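C2 toxin component I (PDB 2J3X) is the ADP-ribosyltransferase component of the binary C2 toxin and probably transfers ADP-ribose from NAD+ to actin in host cells. Local coordinates at residues G251-D256 / A376-F381; L281-L286 / L344-T349. The protein carries 2 engineered substitutions. All coordinates share one frame; numbering follows the deposited sequence. Where two conformers were deposited one is given.

Contact 1: residues G251-D256 / A376-F381; sequences GYLHSD and AFIYGF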
# COMPACT_ATOMS: atom_id res chain seq x y z
N GLY A 251 -2.94 -23.28 -23.29
CA GLY A 251 -4.38 -23.41 -23.61
C GLY A 251 -5.17 -22.47 -22.72
O GLY A 251 -6.08 -21.78 -23.18
N TYR A 252 -4.79 -22.43 -21.43
CA TYR A 252 -5.48 -21.55 -20.50
C TYR A 252 -5.26 -20.09 -20.83
O TYR A 252 -6.17 -19.25 -20.71
CB TYR A 252 -5.06 -21.88 -19.07
CG TYR A 252 -5.82 -21.01 -18.09
CD1 TYR A 252 -7.16 -21.31 -17.75
CD2 TYR A 252 -5.24 -19.84 -17.59
CE1 TYR A 252 -7.88 -20.47 -16.88
CE2 TYR A 252 -5.94 -19.00 -16.72
CZ TYR A 252 -7.27 -19.34 -16.37
OH TYR A 252 -7.97 -18.55 -15.52
N LEU A 253 -4.05 -19.75 -21.27
CA LEU A 253 -3.74 -18.36 -21.56
C LEU A 253 -4.41 -17.89 -22.84
O LEU A 253 -4.66 -16.71 -22.98
CB LEU A 253 -2.23 -18.15 -21.69
CG LEU A 253 -1.44 -18.25 -20.37
CD1 LEU A 253 0.08 -18.28 -20.67
CD2 LEU A 253 -1.88 -17.16 -19.35
N HIS A 254 -4.70 -18.82 -23.75
CA HIS A 254 -5.17 -18.43 -25.09
C HIS A 254 -6.59 -18.79 -25.47
O HIS A 254 -7.24 -17.97 -26.14
CB HIS A 254 -4.22 -18.95 -26.18
CG HIS A 254 -2.91 -18.24 -26.18
ND1 HIS A 254 -1.73 -18.82 -25.76
CD2 HIS A 254 -2.61 -16.95 -26.46
CE1 HIS A 254 -0.75 -17.94 -25.84
NE2 HIS A 254 -1.26 -16.79 -26.24
N SER A 255 -7.06 -19.98 -25.10
CA SER A 255 -8.31 -20.48 -25.71
C SER A 255 -9.32 -21.12 -24.78
O SER A 255 -10.52 -21.02 -25.04
CB SER A 255 -8.00 -21.48 -26.84
OG SER A 255 -6.92 -22.35 -26.50
N ASP A 256 -8.84 -21.84 -23.76
CA ASP A 256 -9.61 -22.59 -22.78
C ASP A 256 -10.04 -21.81 -21.54
O ASP A 256 -10.65 -22.38 -20.64
CB ASP A 256 -8.69 -23.69 -22.23
CG ASP A 256 -8.72 -24.95 -23.03
OD1 ASP A 256 -8.80 -24.89 -24.27
OD2 ASP A 256 -8.62 -26.02 -22.40
N ALA A 376 2.84 -18.13 -11.05
CA ALA A 376 4.01 -17.87 -11.89
C ALA A 376 3.81 -16.57 -12.61
O ALA A 376 2.70 -16.23 -13.04
CB ALA A 376 4.20 -19.00 -12.93
N PHE A 377 4.91 -15.86 -12.80
CA PHE A 377 4.88 -14.73 -13.74
C PHE A 377 4.91 -15.32 -15.14
O PHE A 377 5.71 -16.20 -15.45
CB PHE A 377 6.14 -13.86 -13.50
CG PHE A 377 6.17 -12.53 -14.22
CD1 PHE A 377 6.31 -12.46 -15.64
CD2 PHE A 377 6.08 -11.37 -13.50
CE1 PHE A 377 6.36 -11.22 -16.29
CE2 PHE A 377 6.16 -10.10 -14.12
CZ PHE A 377 6.33 -10.03 -15.55
N ILE A 378 4.00 -14.83 -15.98
CA ILE A 378 3.86 -15.32 -17.36
C ILE A 378 4.92 -14.62 -18.19
O ILE A 378 4.67 -13.59 -18.86
CB ILE A 378 2.41 -15.07 -17.82
CG1 ILE A 378 1.43 -15.77 -16.85
CG2 ILE A 378 2.22 -15.56 -19.29
CD1 ILE A 378 1.61 -17.26 -16.66
N TYR A 379 6.12 -15.20 -18.12
CA TYR A 379 7.31 -14.67 -18.82
C TYR A 379 7.73 -15.71 -19.83
O TYR A 379 7.80 -16.89 -19.49
CB TYR A 379 8.45 -14.37 -17.84
CG TYR A 379 9.61 -13.67 -18.53
CD1 TYR A 379 9.60 -12.31 -18.72
CD2 TYR A 379 10.72 -14.40 -19.02
CE1 TYR A 379 10.62 -11.65 -19.41
CE2 TYR A 379 11.77 -13.73 -19.72
CZ TYR A 379 11.71 -12.36 -19.91
OH TYR A 379 12.72 -11.67 -20.59
N GLY A 380 8.01 -15.28 -21.07
CA GLY A 380 8.49 -16.25 -22.09
C GLY A 380 7.37 -16.66 -23.03
O GLY A 380 7.59 -17.43 -23.98
N PHE A 381 6.17 -16.13 -22.78
CA PHE A 381 4.96 -16.51 -23.54
C PHE A 381 4.60 -15.45 -24.60
O PHE A 381 4.38 -14.27 -24.26
CB PHE A 381 3.79 -16.69 -22.57
CG PHE A 381 3.96 -17.84 -21.65
CD1 PHE A 381 4.63 -17.70 -20.43
CD2 PHE A 381 3.47 -19.11 -21.99
CE1 PHE A 381 4.80 -18.81 -19.55
CE2 PHE A 381 3.63 -20.19 -21.14
CZ PHE A 381 4.29 -20.05 -19.92

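Contact 2: residues L281-L286 / L344-T349; sequences LISSAL and LSFSST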
# COMPACT_ATOMS: atom_id res chain seq x y z
N LEU A 281 -2.94 -30.21 -14.79
CA LEU A 281 -1.69 -29.79 -15.44
C LEU A 281 -1.38 -28.30 -15.21
O LEU A 281 -0.21 -27.93 -15.08
CB LEU A 281 -1.70 -30.11 -16.96
CG LEU A 281 -1.56 -31.60 -17.30
CD1 LEU A 281 -1.93 -31.87 -18.79
CD2 LEU A 281 -0.18 -32.05 -17.00
N ILE A 282 -2.39 -27.43 -15.21
CA ILE A 282 -2.13 -26.01 -15.02
C ILE A 282 -1.66 -25.79 -13.58
O ILE A 282 -0.70 -25.04 -13.35
CB ILE A 282 -3.34 -25.17 -15.35
CG1 ILE A 282 -3.69 -25.34 -16.83
CG2 ILE A 282 -3.11 -23.68 -15.06
CD1 ILE A 282 -5.17 -24.98 -17.13
N SER A 283 -2.33 -26.44 -12.62
CA SER A 283 -1.93 -26.30 -11.21
C SER A 283 -0.53 -26.86 -11.02
O SER A 283 0.27 -26.24 -10.33
CB SER A 283 -2.91 -27.01 -10.25
OG SER A 283 -4.12 -26.26 -10.11
N SER A 284 -0.24 -28.00 -11.67
CA SER A 284 1.08 -28.63 -11.64
C SER A 284 2.14 -27.62 -12.19
O SER A 284 3.17 -27.35 -11.54
CB SER A 284 1.02 -29.89 -12.57
OG SER A 284 2.21 -30.62 -12.49
N ALA A 285 1.84 -27.02 -13.34
CA ALA A 285 2.77 -26.03 -13.94
C ALA A 285 3.01 -24.88 -13.01
O ALA A 285 4.17 -24.40 -12.86
CB ALA A 285 2.22 -25.49 -15.26
N LEU A 286 1.94 -24.39 -12.38
CA LEU A 286 2.07 -23.21 -11.50
C LEU A 286 2.83 -23.55 -10.20
O LEU A 286 3.28 -22.65 -9.48
CB LEU A 286 0.70 -22.56 -11.18
CG LEU A 286 0.01 -21.97 -12.41
CD1 LEU A 286 -1.40 -21.44 -11.93
CD2 LEU A 286 0.93 -20.85 -12.98
N LEU A 344 -12.35 -19.19 -7.05
CA LEU A 344 -12.50 -20.62 -7.33
C LEU A 344 -11.66 -21.10 -8.51
O LEU A 344 -11.13 -22.19 -8.47
CB LEU A 344 -13.99 -20.96 -7.55
CG LEU A 344 -14.83 -20.98 -6.27
CD1 LEU A 344 -16.30 -21.38 -6.61
CD2 LEU A 344 -14.23 -21.94 -5.29
N SER A 345 -11.51 -20.27 -9.52
CA SER A 345 -10.65 -20.55 -10.64
C SER A 345 -9.23 -19.96 -10.41
O SER A 345 -8.97 -19.29 -9.40
CB SER A 345 -11.21 -19.94 -11.92
OG SER A 345 -10.57 -20.53 -13.06
N PHE A 346 -8.36 -20.21 -11.38
CA PHE A 346 -7.07 -19.47 -11.47
C PHE A 346 -7.38 -17.98 -11.58
O PHE A 346 -8.43 -17.60 -12.14
CB PHE A 346 -6.30 -19.95 -12.70
CG PHE A 346 -6.08 -21.42 -12.71
CD1 PHE A 346 -5.04 -21.99 -11.99
CD2 PHE A 346 -6.99 -22.27 -13.41
CE1 PHE A 346 -4.88 -23.39 -11.95
CE2 PHE A 346 -6.83 -23.65 -13.40
CZ PHE A 346 -5.76 -24.23 -12.69
N SER A 347 -6.49 -17.12 -11.09
CA SER A 347 -6.80 -15.70 -11.19
C SER A 347 -5.58 -14.90 -11.61
O SER A 347 -4.46 -15.22 -11.17
CB SER A 347 -7.43 -15.15 -9.91
OG SER A 347 -6.58 -15.27 -8.78
N SER A 348 -5.81 -13.93 -12.49
CA SER A 348 -4.73 -13.08 -12.99
C SER A 348 -4.52 -11.86 -12.10
O SER A 348 -5.46 -11.21 -11.59
CB SER A 348 -5.02 -12.62 -14.42
OG SER A 348 -6.13 -11.79 -14.35
N THR A 349 -3.23 -11.54 -11.93
CA THR A 349 -2.81 -10.32 -11.23
C THR A 349 -1.72 -9.75 -12.11
O THR A 349 -1.26 -10.42 -13.04
CB THR A 349 -2.17 -10.65 -9.82
OG1 THR A 349 -0.91 -11.33 -10.02
CG2 THR A 349 -3.10 -11.51 -8.96

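Contact 1: residues G251-D256 / A376-F381
L253, in the last turn of helix 243-254, faces I378 and F381 in the loop after strand 375-377; the nearest pair of CA atoms, L253 and F381, is 9.1 Å apart. No hydrogen bond crosses between the two segments. One methyl group does the touching on the helix side. L253 CD1 lies over a face of the F381 ring as a CH-pi contact, 4.1 Å from the centroid and 25° off the ring normal. It is shifted toward the rim, and F381 CD2 is 3.7 Å from L253 CD1. The two side chains cross at about a right angle. The same methyl meets I378 tip to tip, with L253 CD1 3.7 Å from I378 CG2. That branch of I378 stands opposite the backbone N across the CA-CB bond, while CG1 (chi1 -57°) sits beside it. I378 is the centre of an inverse gamma turn. G380 follows with a positive phi, 101°. The chain then reaches F381, whose CB points toward the helix. The loop between strands 375-377 and 389-392 probably corresponds to the ADP-ribosylating turn-turn loop of the family. All three touching residues are buried. F381 also packs on L246, L249 and E250 of helix 243-254, and I378 rests on E389 and L391 of strand 389-392.

Contact 2: residues L281-L286 / L344-T349
F346 points its ring into helix 273-286, where I282, S283 and L286 receive it. The closest CA atoms are those of S283 and F346, 8.6 Å apart. F346 contributes more than half of the 161 Å² buried between the segments. No hydrogen bond joins them. The buried part is apolar and tight. I282 CG2 sits over one face of the F346 ring, 3.8 Å from the centroid and 21° off the normal, in a CH-pi contact. It lies toward the rim on the CE1 and CZ side, and CE1 of F346 is 3.6 Å from CG2 of I282. With chi1 of -63°, I282 keeps CG1 beside its backbone N and turns CG2 to the far side from that N, onto the ring. One helical turn later L286 reaches the same ring obliquely, with L286 CD1 3.7 Å from F346 CD1. S283 lies between these two in sequence and comes to the ring edge, near its plane. S283 OG is 3.5 Å from F346 CE1, and this hydroxyl is hydrogen-bonded to N393. S283 marks the side nearer solvent, being partly exposed while I282, L286 and F346 are buried, yet its approach to the ring edge is close. S348, farther along the second segment, is also partly exposed; its N and OG bind a glycerol, probably from the crystallisation liquor. S348 and T349 probably belong to the Ser-Thr-Ser motif of this enzyme family. F346 also touches I260 and L264 of helix 257-265 and meets Y252 of helix 243-254 edge-to-face. Just after it, strand 347-350 pairs with strand 389-392 through S347 and T349.

How the contacts relate
The centres of the two contacts are 10 Å apart, and all four segments lie in the C-terminal ADP-ribosyltransferase part of the chain. Along the chain the order is 251-256, 281-286, 344-349, 376-381, so contact 2 falls between the two halves of contact 1. Both contacts join a helix to residues flanking the outer strands of one antiparallel sheet. Those outer strands are 347-350 and 375-377, and strand 389-392 runs between them. The contacts also touch directly. Y252 CB is 3.7 Å from I282 CD1, and A376 CB is 3.8 Å from L286 CD2. Together they pack helices 243-254 and 273-286 beside the sheet that probably carries the Ser-Thr-Ser motif.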